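Protein (sliding clamp) (Enterobacteria phage RB69, PDB 1B77) forms a ring-shaped trimeric sliding clamp that probably encircles DNA and tethers the phage DNA polymerase to it for processive replication. Local coordinates at residues M30-E41 with I100-Q108; F60-A71 with I81-W92. All coordinates share one frame; numbering follows the deposited sequence.

In the fold
From the N terminus the chain first runs through helix 5-15 and reaches the hairpin of strands 28-32 and 38-44, one half of contact 1. Helix 57-64 and the turns after it then meet the hairpin of strands 81-84 and 88-92, closing the short loop of contact 2. Contact 1 is completed only later, when 100-108, in the link before strand 114-118, returns to the first hairpin; its loop thus encloses the whole of contact 2. The two centres lie about 27 Å apart and the nearest atoms about 10 Å. Contact 1 holds the connecting loop against the hairpin at one end of the six-stranded sheet, whereas contact 2 packs a helix on the three-stranded sheet at a subunit interface.

Contact 1 (M30-E41 with I100-Q108); sequences MTRAVNGTTYAE and IVFPNKPIQ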
loop_
_atom_site.group_PDB
_atom_site.type_symbol
_atom_site.label_atom_id
_atom_site.label_comp_id
_atom_site.label_asym_id
_atom_site.label_seq_id
_atom_site.Cartn_x
_atom_site.Cartn_y
_atom_site.Cartn_z
ATOM N N MET A 30 -16.030 -4.174 -26.820
ATOM C CA MET A 30 -15.584 -2.830 -27.129
ATOM C C MET A 30 -16.143 -1.845 -26.111
ATOM O O MET A 30 -17.128 -2.122 -25.424
ATOM C CB MET A 30 -16.017 -2.419 -28.539
ATOM C CG MET A 30 -17.523 -2.367 -28.761
ATOM S SD MET A 30 -17.938 -1.731 -30.412
ATOM C CE MET A 30 -19.697 -2.095 -30.495
ATOM N N THR A 31 -15.501 -0.691 -26.021
ATOM C CA THR A 31 -15.938 0.337 -25.102
ATOM C C THR A 31 -15.431 1.672 -25.613
ATOM O O THR A 31 -14.551 1.733 -26.481
ATOM C CB THR A 31 -15.377 0.096 -23.682
ATOM O OG1 THR A 31 -15.968 1.032 -22.769
ATOM C CG2 THR A 31 -13.860 0.272 -23.669
ATOM N N ARG A 32 -15.998 2.744 -25.083
ATOM C CA ARG A 32 -15.580 4.076 -25.469
ATOM C C ARG A 32 -15.769 4.989 -24.266
ATOM O O ARG A 32 -16.748 4.856 -23.531
ATOM C CB ARG A 32 -16.401 4.566 -26.664
ATOM C CG ARG A 32 -16.119 6.009 -27.041
ATOM C CD ARG A 32 -16.645 6.359 -28.431
ATOM N NE ARG A 32 -16.464 7.781 -28.704
ATOM C CZ ARG A 32 -16.680 8.365 -29.880
ATOM N NH1 ARG A 32 -17.091 7.649 -30.922
ATOM N NH2 ARG A 32 -16.486 9.672 -30.014
ATOM N N ALA A 33 -14.825 5.903 -24.065
ATOM C CA ALA A 33 -14.879 6.828 -22.942
ATOM C C ALA A 33 -16.096 7.750 -23.018
ATOM O O ALA A 33 -16.608 8.047 -24.100
ATOM C CB ALA A 33 -13.599 7.654 -22.890
ATOM N N VAL A 34 -16.558 8.186 -21.855
ATOM C CA VAL A 34 -17.693 9.084 -21.781
ATOM C C VAL A 34 -17.411 10.339 -22.598
ATOM O O VAL A 34 -18.295 10.850 -23.274
ATOM C CB VAL A 34 -17.986 9.485 -20.315
ATOM C CG1 VAL A 34 -19.068 10.570 -20.263
ATOM C CG2 VAL A 34 -18.444 8.253 -19.535
ATOM N N ASN A 35 -16.172 10.828 -22.545
ATOM C CA ASN A 35 -15.791 12.037 -23.276
ATOM C C ASN A 35 -15.406 11.749 -24.726
ATOM O O ASN A 35 -14.957 12.642 -25.447
ATOM C CB ASN A 35 -14.635 12.750 -22.578
ATOM C CG ASN A 35 -13.368 11.914 -22.553
ATOM O OD1 ASN A 35 -13.191 11.018 -23.371
ATOM N ND2 ASN A 35 -12.466 12.227 -21.631
ATOM N N GLY A 36 -15.579 10.498 -25.146
ATOM C CA GLY A 36 -15.288 10.112 -26.517
ATOM C C GLY A 36 -13.859 10.144 -27.022
ATOM O O GLY A 36 -13.627 9.887 -28.206
ATOM N N THR A 37 -12.895 10.436 -26.155
ATOM C CA THR A 37 -11.495 10.503 -26.564
ATOM C C THR A 37 -10.808 9.155 -26.824
ATOM O O THR A 37 -9.959 9.047 -27.712
ATOM C CB THR A 37 -10.658 11.243 -25.522
ATOM O OG1 THR A 37 -10.667 10.499 -24.294
ATOM C CG2 THR A 37 -11.223 12.623 -25.281
ATOM N N THR A 38 -11.170 8.132 -26.055
ATOM C CA THR A 38 -10.547 6.821 -26.209
ATOM C C THR A 38 -11.504 5.668 -26.516
ATOM O O THR A 38 -12.525 5.499 -25.852
ATOM C CB THR A 38 -9.732 6.466 -24.936
ATOM O OG1 THR A 38 -8.645 7.390 -24.789
ATOM C CG2 THR A 38 -9.168 5.053 -25.029
ATOM N N TYR A 39 -11.156 4.872 -27.523
ATOM C CA TYR A 39 -11.953 3.708 -27.924
ATOM C C TYR A 39 -11.098 2.443 -27.809
ATOM O O TYR A 39 -9.895 2.479 -28.057
ATOM C CB TYR A 39 -12.418 3.857 -29.378
ATOM C CG TYR A 39 -13.038 2.604 -29.995
ATOM C CD1 TYR A 39 -14.396 2.314 -29.836
ATOM C CD2 TYR A 39 -12.267 1.729 -30.763
ATOM C CE1 TYR A 39 -14.969 1.179 -30.430
ATOM C CE2 TYR A 39 -12.824 0.594 -31.359
ATOM C CZ TYR A 39 -14.174 0.327 -31.192
ATOM O OH TYR A 39 -14.733 -0.784 -31.786
ATOM N N ALA A 40 -11.720 1.327 -27.441
ATOM C CA ALA A 40 -11.007 0.062 -27.323
ATOM C C ALA A 40 -11.881 -1.098 -27.780
ATOM O O ALA A 40 -13.103 -1.093 -27.583
ATOM C CB ALA A 40 -10.548 -0.167 -25.885
ATOM N N GLU A 41 -11.244 -2.093 -28.391
ATOM C CA GLU A 41 -11.948 -3.268 -28.871
ATOM C C GLU A 41 -11.012 -4.461 -28.893
ATOM O O GLU A 41 -9.790 -4.313 -28.994
ATOM C CB GLU A 41 -12.502 -3.036 -30.280
ATOM C CG GLU A 41 -11.436 -2.770 -31.338
ATOM C CD GLU A 41 -11.984 -2.877 -32.757
ATOM O OE1 GLU A 41 -13.049 -2.297 -33.045
ATOM O OE2 GLU A 41 -11.337 -3.544 -33.587
ATOM N N ILE A 100 -25.207 4.235 -18.890
ATOM C CA ILE A 100 -23.806 4.032 -19.251
ATOM C C ILE A 100 -23.618 4.528 -20.671
ATOM O O ILE A 100 -24.582 4.608 -21.429
ATOM C CB ILE A 100 -23.403 2.553 -19.220
ATOM C CG1 ILE A 100 -24.227 1.771 -20.239
ATOM C CG2 ILE A 100 -23.582 2.001 -17.824
ATOM C CD1 ILE A 100 -23.743 0.357 -20.447
ATOM N N VAL A 101 -22.384 4.873 -21.031
ATOM C CA VAL A 101 -22.102 5.339 -22.384
ATOM C C VAL A 101 -21.403 4.204 -23.112
ATOM O O VAL A 101 -20.488 3.588 -22.563
ATOM C CB VAL A 101 -21.201 6.589 -22.370
ATOM C CG1 VAL A 101 -20.788 6.958 -23.792
ATOM C CG2 VAL A 101 -21.946 7.740 -21.733
ATOM N N PHE A 102 -21.825 3.923 -24.340
ATOM C CA PHE A 102 -21.238 2.822 -25.092
ATOM C C PHE A 102 -21.301 3.017 -26.604
ATOM O O PHE A 102 -22.159 3.737 -27.113
ATOM C CB PHE A 102 -21.961 1.524 -24.722
ATOM C CG PHE A 102 -23.427 1.516 -25.104
ATOM C CD1 PHE A 102 -23.831 1.111 -26.378
ATOM C CD2 PHE A 102 -24.401 1.925 -24.195
ATOM C CE1 PHE A 102 -25.180 1.116 -26.738
ATOM C CE2 PHE A 102 -25.745 1.936 -24.547
ATOM C CZ PHE A 102 -26.139 1.529 -25.817
ATOM N N PRO A 103 -20.388 2.371 -27.342
ATOM C CA PRO A 103 -20.322 2.445 -28.805
ATOM C C PRO A 103 -21.491 1.642 -29.386
ATOM O O PRO A 103 -21.694 0.487 -29.003
ATOM C CB PRO A 103 -18.983 1.778 -29.124
ATOM C CG PRO A 103 -18.183 1.952 -27.864
ATOM C CD PRO A 103 -19.209 1.662 -26.813
ATOM N N ASN A 104 -22.259 2.229 -30.301
ATOM C CA ASN A 104 -23.388 1.495 -30.891
ATOM C C ASN A 104 -22.900 0.582 -32.015
ATOM O O ASN A 104 -23.602 -0.330 -32.443
ATOM C CB ASN A 104 -24.460 2.459 -31.432
ATOM C CG ASN A 104 -23.973 3.291 -32.617
ATOM O OD1 ASN A 104 -24.757 4.002 -33.250
ATOM N ND2 ASN A 104 -22.683 3.213 -32.916
ATOM N N LYS A 105 -21.677 0.833 -32.470
ATOM C CA LYS A 105 -21.067 0.052 -33.534
ATOM C C LYS A 105 -19.553 0.239 -33.467
ATOM O O LYS A 105 -19.064 1.304 -33.093
ATOM C CB LYS A 105 -21.592 0.520 -34.899
ATOM C CG LYS A 105 -21.232 1.959 -35.251
ATOM C CD LYS A 105 -22.037 2.479 -36.448
ATOM C CE LYS A 105 -23.515 2.673 -36.092
ATOM N NZ LYS A 105 -24.312 3.281 -37.209
ATOM N N PRO A 106 -18.788 -0.798 -33.822
ATOM C CA PRO A 106 -17.327 -0.695 -33.787
ATOM C C PRO A 106 -16.787 0.418 -34.675
ATOM O O PRO A 106 -17.453 0.860 -35.606
ATOM C CB PRO A 106 -16.877 -2.072 -34.255
ATOM C CG PRO A 106 -18.010 -2.509 -35.146
ATOM C CD PRO A 106 -19.205 -2.113 -34.336
ATOM N N ILE A 107 -15.575 0.872 -34.379
ATOM C CA ILE A 107 -14.963 1.928 -35.165
ATOM C C ILE A 107 -14.216 1.348 -36.352
ATOM O O ILE A 107 -13.460 0.381 -36.219
ATOM C CB ILE A 107 -13.971 2.752 -34.319
ATOM C CG1 ILE A 107 -14.717 3.484 -33.203
ATOM C CG2 ILE A 107 -13.235 3.752 -35.199
ATOM C CD1 ILE A 107 -15.722 4.511 -33.704
ATOM N N GLN A 108 -14.445 1.930 -37.520
ATOM C CA GLN A 108 -13.761 1.494 -38.727
ATOM C C GLN A 108 -12.731 2.588 -38.984
ATOM O O GLN A 108 -13.062 3.652 -39.500
ATOM C CB GLN A 108 -14.750 1.376 -39.888
ATOM C CG GLN A 108 -14.811 -0.016 -40.514
ATOM C CD GLN A 108 -15.080 -1.123 -39.499
ATOM O OE1 GLN A 108 -16.080 -1.096 -38.777
ATOM N NE2 GLN A 108 -14.184 -2.106 -39.443
HETATM O O HOH W 1 -18.668 1.461 -23.435
HETATM O O HOH W 2 -12.939 -2.539 -35.883
#
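Tyr-39 and Ile-107 meet where the loop 100-108 lies across a beta-hairpin of the clamp fold, whose strands 30-32 and 38-41 are joined through a type I turn from Ala-33 to Gly-36. CG1 of Ile-107 stands over the centre of the Tyr-39 ring, 3.5 Å from its centroid and 8° off the normal, a CH-pi contact. The phenol oxygen is gripped twice: Ile-107 N donates to Tyr-39 OH (3.2 Å, 158° at the hydrogen), and that hydroxyl donates to the anti lone pair of Glu-41 OE1, 2.6 Å away. Pro-103 CG sits at the edge of the same ring and also packs on Arg-32 CB at 3.4 Å. With chi1 at 62° and the rest of the side chain stretched out, Met-30 carries SD to 3.6 Å from Pro-106 CA, and its CE lies between the Pro-106 ring and Pro-103 O. Outward, Tyr-39 and Glu-41 are placed by backbone bonds to Val-217 and Ser-215 of strand 215-219, and Phe-28 touches both Glu-41 and Pro-106. At the other end a water bridges the segments, 2.8 Å from Thr-31 OG1 and donating to Val-101 O at 2.9 Å.

Contact 2 (F60-A71 with I81-W92); sequences FLSILSLVSDDA and IKIADTRSTVYW
The axis of helix 60-64 runs 10.5 Å from that of strand 88-92, nearly antiparallel to it (176°), and 11.4 Å from that of strand 81-84, nearly parallel, so one flank of the helix lies along the hairpin. Phe-60 and Trp-92 form an edge-to-face pair: the phenylalanine edge, through CD1, points at the five-membered ring of the indole, with planes at 66°. Phe-60 CA covers the six-membered ring of the same indole, 3.8 Å from its centroid, so both rings of the tryptophan are engaged by one residue. One turn on, Ile-63 divides its branches, CG1 going to Trp-92 CZ3 and CG2 to Ile-83 CD1 (3.8 Å) and Val-90 CG1. Val-67 and Ala-71 continue the apolar row against Ile-83 CG2. Beyond it Asp-85 receives Ser-68 N on OD1 at 3.1 Å, from 52° out of the carboxylate plane, and Thr-86 N adds a weak bond. Strand 52-54 joins the aromatic end, with Leu-54 against Phe-60, Ile-81 and Trp-92, while strand 72-75 pairs with 81-84. This helix-on-hairpin unit forms one side of a subunit interface of the clamp ring: strand 88-92 pairs antiparallel with a strand of the second subunit, whose Gln-125 bonds to Asp-85 OD2 and Ser-88 OG.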
loop_
_atom_site.group_PDB
_atom_site.type_symbol
_atom_site.label_atom_id
_atom_site.label_comp_id
_atom_site.label_asym_id
_atom_site.label_seq_id
_atom_site.Cartn_x
_atom_site.Cartn_y
_atom_site.Cartn_z
ATOM N N PHE A 60 -17.525 -5.681 -10.725
ATOM C CA PHE A 60 -18.073 -6.940 -11.223
ATOM C C PHE A 60 -16.907 -7.913 -11.407
ATOM O O PHE A 60 -16.928 -9.030 -10.888
ATOM C CB PHE A 60 -18.768 -6.710 -12.567
ATOM C CG PHE A 60 -19.199 -7.977 -13.259
ATOM C CD1 PHE A 60 -20.249 -8.736 -12.763
ATOM C CD2 PHE A 60 -18.560 -8.400 -14.418
ATOM C CE1 PHE A 60 -20.662 -9.901 -13.412
ATOM C CE2 PHE A 60 -18.963 -9.561 -15.073
ATOM C CZ PHE A 60 -20.017 -10.311 -14.569
ATOM N N LEU A 61 -15.888 -7.481 -12.149
ATOM C CA LEU A 61 -14.710 -8.312 -12.389
ATOM C C LEU A 61 -14.064 -8.771 -11.079
ATOM O O LEU A 61 -13.697 -9.940 -10.944
ATOM C CB LEU A 61 -13.687 -7.551 -13.235
ATOM C CG LEU A 61 -14.203 -7.150 -14.623
ATOM C CD1 LEU A 61 -13.181 -6.249 -15.317
ATOM C CD2 LEU A 61 -14.481 -8.409 -15.444
ATOM N N SER A 62 -13.931 -7.858 -10.118
ATOM C CA SER A 62 -13.341 -8.213 -8.827
ATOM C C SER A 62 -14.153 -9.327 -8.164
ATOM O O SER A 62 -13.600 -10.238 -7.551
ATOM C CB SER A 62 -13.296 -6.997 -7.904
ATOM O OG SER A 62 -12.427 -6.012 -8.430
ATOM N N ILE A 63 -15.471 -9.251 -8.295
ATOM C CA ILE A 63 -16.333 -10.270 -7.717
ATOM C C ILE A 63 -16.069 -11.654 -8.333
ATOM O O ILE A 63 -16.197 -12.678 -7.657
ATOM C CB ILE A 63 -17.821 -9.866 -7.887
ATOM C CG1 ILE A 63 -18.299 -9.172 -6.609
ATOM C CG2 ILE A 63 -18.688 -11.070 -8.223
ATOM C CD1 ILE A 63 -18.240 -10.049 -5.385
ATOM N N LEU A 64 -15.690 -11.683 -9.607
ATOM C CA LEU A 64 -15.423 -12.959 -10.269
ATOM C C LEU A 64 -14.172 -13.610 -9.694
ATOM O O LEU A 64 -14.003 -14.824 -9.767
ATOM C CB LEU A 64 -15.258 -12.768 -11.785
ATOM C CG LEU A 64 -16.493 -12.288 -12.556
ATOM C CD1 LEU A 64 -16.145 -12.092 -14.026
ATOM C CD2 LEU A 64 -17.625 -13.302 -12.398
ATOM N N SER A 65 -13.300 -12.804 -9.109
ATOM C CA SER A 65 -12.071 -13.340 -8.540
ATOM C C SER A 65 -12.351 -14.150 -7.276
ATOM O O SER A 65 -11.501 -14.924 -6.838
ATOM C CB SER A 65 -11.093 -12.204 -8.210
ATOM O OG SER A 65 -11.513 -11.499 -7.056
ATOM N N LEU A 66 -13.546 -13.983 -6.711
ATOM C CA LEU A 66 -13.935 -14.674 -5.480
ATOM C C LEU A 66 -14.668 -15.995 -5.682
ATOM O O LEU A 66 -15.000 -16.666 -4.710
ATOM C CB LEU A 66 -14.803 -13.752 -4.615
ATOM C CG LEU A 66 -14.158 -12.436 -4.168
ATOM C CD1 LEU A 66 -15.154 -11.618 -3.363
ATOM C CD2 LEU A 66 -12.905 -12.731 -3.347
ATOM N N VAL A 67 -14.935 -16.365 -6.934
ATOM C CA VAL A 67 -15.634 -17.621 -7.222
ATOM C C VAL A 67 -14.805 -18.543 -8.121
ATOM O O VAL A 67 -13.750 -18.151 -8.617
ATOM C CB VAL A 67 -16.997 -17.360 -7.902
ATOM C CG1 VAL A 67 -17.910 -16.597 -6.957
ATOM C CG2 VAL A 67 -16.797 -16.569 -9.197
ATOM N N SER A 68 -15.285 -19.766 -8.326
ATOM C CA SER A 68 -14.581 -20.728 -9.171
ATOM C C SER A 68 -14.331 -20.142 -10.555
ATOM O O SER A 68 -15.224 -19.529 -11.151
ATOM C CB SER A 68 -15.400 -22.016 -9.315
ATOM O OG SER A 68 -15.722 -22.561 -8.048
ATOM N N ASP A 69 -13.120 -20.344 -11.065
ATOM C CA ASP A 69 -12.738 -19.832 -12.376
ATOM C C ASP A 69 -13.699 -20.254 -13.491
ATOM O O ASP A 69 -13.755 -19.611 -14.538
ATOM C CB ASP A 69 -11.320 -20.291 -12.732
ATOM C CG ASP A 69 -10.297 -19.906 -11.678
ATOM O OD1 ASP A 69 -10.261 -18.715 -11.285
ATOM O OD2 ASP A 69 -9.524 -20.792 -11.244
ATOM N N ASP A 70 -14.452 -21.328 -13.274
ATOM C CA ASP A 70 -15.385 -21.795 -14.289
ATOM C C ASP A 70 -16.830 -21.464 -13.924
ATOM O O ASP A 70 -17.771 -22.072 -14.446
ATOM C CB ASP A 70 -15.229 -23.306 -14.503
ATOM C CG ASP A 70 -15.813 -24.125 -13.371
ATOM O OD1 ASP A 70 -15.426 -23.893 -12.204
ATOM O OD2 ASP A 70 -16.663 -25.007 -13.652
ATOM N N ALA A 71 -17.005 -20.494 -13.032
ATOM C CA ALA A 71 -18.340 -20.092 -12.621
ATOM C C ALA A 71 -19.156 -19.724 -13.858
ATOM O O ALA A 71 -18.704 -18.964 -14.713
ATOM C CB ALA A 71 -18.262 -18.907 -11.662
ATOM N N ILE A 81 -27.965 -10.265 -13.254
ATOM C CA ILE A 81 -26.981 -11.288 -13.560
ATOM C C ILE A 81 -26.793 -12.298 -12.447
ATOM O O ILE A 81 -26.723 -11.930 -11.271
ATOM C CB ILE A 81 -25.605 -10.671 -13.822
ATOM C CG1 ILE A 81 -25.697 -9.644 -14.942
ATOM C CG2 ILE A 81 -24.606 -11.764 -14.144
ATOM C CD1 ILE A 81 -24.490 -8.747 -15.008
ATOM N N LYS A 82 -26.685 -13.567 -12.830
ATOM C CA LYS A 82 -26.460 -14.644 -11.881
ATOM C C LYS A 82 -25.099 -15.294 -12.110
ATOM O O LYS A 82 -24.739 -15.621 -13.236
ATOM C CB LYS A 82 -27.548 -15.718 -11.990
ATOM C CG LYS A 82 -27.250 -16.932 -11.115
ATOM C CD LYS A 82 -28.281 -18.042 -11.256
ATOM C CE LYS A 82 -27.844 -19.284 -10.465
ATOM N NZ LYS A 82 -28.913 -20.330 -10.395
ATOM N N ILE A 83 -24.350 -15.479 -11.030
ATOM C CA ILE A 83 -23.039 -16.104 -11.099
ATOM C C ILE A 83 -23.110 -17.389 -10.282
ATOM O O ILE A 83 -23.127 -17.357 -9.045
ATOM C CB ILE A 83 -21.952 -15.184 -10.517
ATOM C CG1 ILE A 83 -22.000 -13.824 -11.222
ATOM C CG2 ILE A 83 -20.582 -15.825 -10.688
ATOM C CD1 ILE A 83 -21.170 -12.751 -10.549
ATOM N N ALA A 84 -23.159 -18.518 -10.985
ATOM C CA ALA A 84 -23.268 -19.825 -10.347
ATOM C C ALA A 84 -21.931 -20.452 -9.976
ATOM O O ALA A 84 -21.128 -20.786 -10.846
ATOM C CB ALA A 84 -24.056 -20.776 -11.251
ATOM N N ASP A 85 -21.706 -20.612 -8.674
ATOM C CA ASP A 85 -20.470 -21.211 -8.165
ATOM C C ASP A 85 -20.802 -22.591 -7.571
ATOM O O ASP A 85 -21.966 -22.985 -7.537
ATOM C CB ASP A 85 -19.849 -20.291 -7.110
ATOM C CG ASP A 85 -18.412 -20.645 -6.794
ATOM O OD1 ASP A 85 -17.785 -21.381 -7.584
ATOM O OD2 ASP A 85 -17.897 -20.164 -5.763
ATOM N N THR A 86 -19.790 -23.322 -7.109
ATOM C CA THR A 86 -20.005 -24.662 -6.555
ATOM C C THR A 86 -21.156 -24.773 -5.543
ATOM O O THR A 86 -22.144 -25.456 -5.807
ATOM C CB THR A 86 -18.716 -25.203 -5.905
ATOM O OG1 THR A 86 -17.626 -25.068 -6.829
ATOM C CG2 THR A 86 -18.882 -26.687 -5.553
ATOM N N ARG A 87 -21.035 -24.113 -4.392
ATOM C CA ARG A 87 -22.092 -24.170 -3.375
ATOM C C ARG A 87 -22.763 -22.823 -3.130
ATOM O O ARG A 87 -23.546 -22.684 -2.193
ATOM C CB ARG A 87 -21.545 -24.635 -2.024
ATOM C CG ARG A 87 -20.522 -25.732 -2.053
ATOM C CD ARG A 87 -19.161 -25.147 -1.736
ATOM N NE ARG A 87 -18.227 -26.146 -1.225
ATOM C CZ ARG A 87 -16.951 -25.895 -0.942
ATOM N NH1 ARG A 87 -16.461 -24.675 -1.127
ATOM N NH2 ARG A 87 -16.166 -26.864 -0.474
ATOM N N SER A 88 -22.457 -21.827 -3.945
ATOM C CA SER A 88 -23.041 -20.515 -3.735
ATOM C C SER A 88 -23.441 -19.847 -5.031
ATOM O O SER A 88 -23.131 -20.338 -6.123
ATOM C CB SER A 88 -22.051 -19.624 -2.986
ATOM O OG SER A 88 -20.817 -19.571 -3.680
ATOM N N THR A 89 -24.123 -18.716 -4.898
ATOM C CA THR A 89 -24.587 -17.945 -6.041
ATOM C C THR A 89 -24.394 -16.453 -5.745
ATOM O O THR A 89 -24.632 -15.989 -4.628
ATOM C CB THR A 89 -26.091 -18.218 -6.306
ATOM O OG1 THR A 89 -26.292 -19.619 -6.506
ATOM C CG2 THR A 89 -26.578 -17.464 -7.535
ATOM N N VAL A 90 -23.941 -15.707 -6.742
ATOM C CA VAL A 90 -23.755 -14.276 -6.584
ATOM C C VAL A 90 -24.625 -13.579 -7.613
ATOM O O VAL A 90 -24.562 -13.895 -8.799
ATOM C CB VAL A 90 -22.283 -13.841 -6.830
ATOM C CG1 VAL A 90 -22.183 -12.313 -6.784
ATOM C CG2 VAL A 90 -21.359 -14.468 -5.796
ATOM N N TYR A 91 -25.445 -12.636 -7.164
ATOM C CA TYR A 91 -26.285 -11.888 -8.083
ATOM C C TYR A 91 -25.679 -10.502 -8.240
ATOM O O TYR A 91 -25.235 -9.902 -7.261
ATOM C CB TYR A 91 -27.717 -11.787 -7.556
ATOM C CG TYR A 91 -28.370 -13.131 -7.347
ATOM C CD1 TYR A 91 -28.824 -13.885 -8.429
ATOM C CD2 TYR A 91 -28.521 -13.656 -6.068
ATOM C CE1 TYR A 91 -29.413 -15.135 -8.241
ATOM C CE2 TYR A 91 -29.108 -14.901 -5.868
ATOM C CZ TYR A 91 -29.552 -15.635 -6.953
ATOM O OH TYR A 91 -30.122 -16.868 -6.740
ATOM N N TRP A 92 -25.642 -10.005 -9.474
ATOM C CA TRP A 92 -25.086 -8.687 -9.753
ATOM C C TRP A 92 -26.096 -7.895 -10.580
ATOM O O TRP A 92 -26.702 -8.418 -11.510
ATOM C CB TRP A 92 -23.752 -8.822 -10.504
ATOM C CG TRP A 92 -22.973 -7.536 -10.584
ATOM C CD1 TRP A 92 -23.082 -6.565 -11.541
ATOM C CD2 TRP A 92 -21.991 -7.069 -9.650
ATOM N NE1 TRP A 92 -22.230 -5.526 -11.260
ATOM C CE2 TRP A 92 -21.550 -5.808 -10.104
ATOM C CE3 TRP A 92 -21.447 -7.596 -8.468
ATOM C CZ2 TRP A 92 -20.580 -5.060 -9.424
ATOM C CZ3 TRP A 92 -20.481 -6.847 -7.784
ATOM C CH2 TRP A 92 -20.063 -5.593 -8.268
#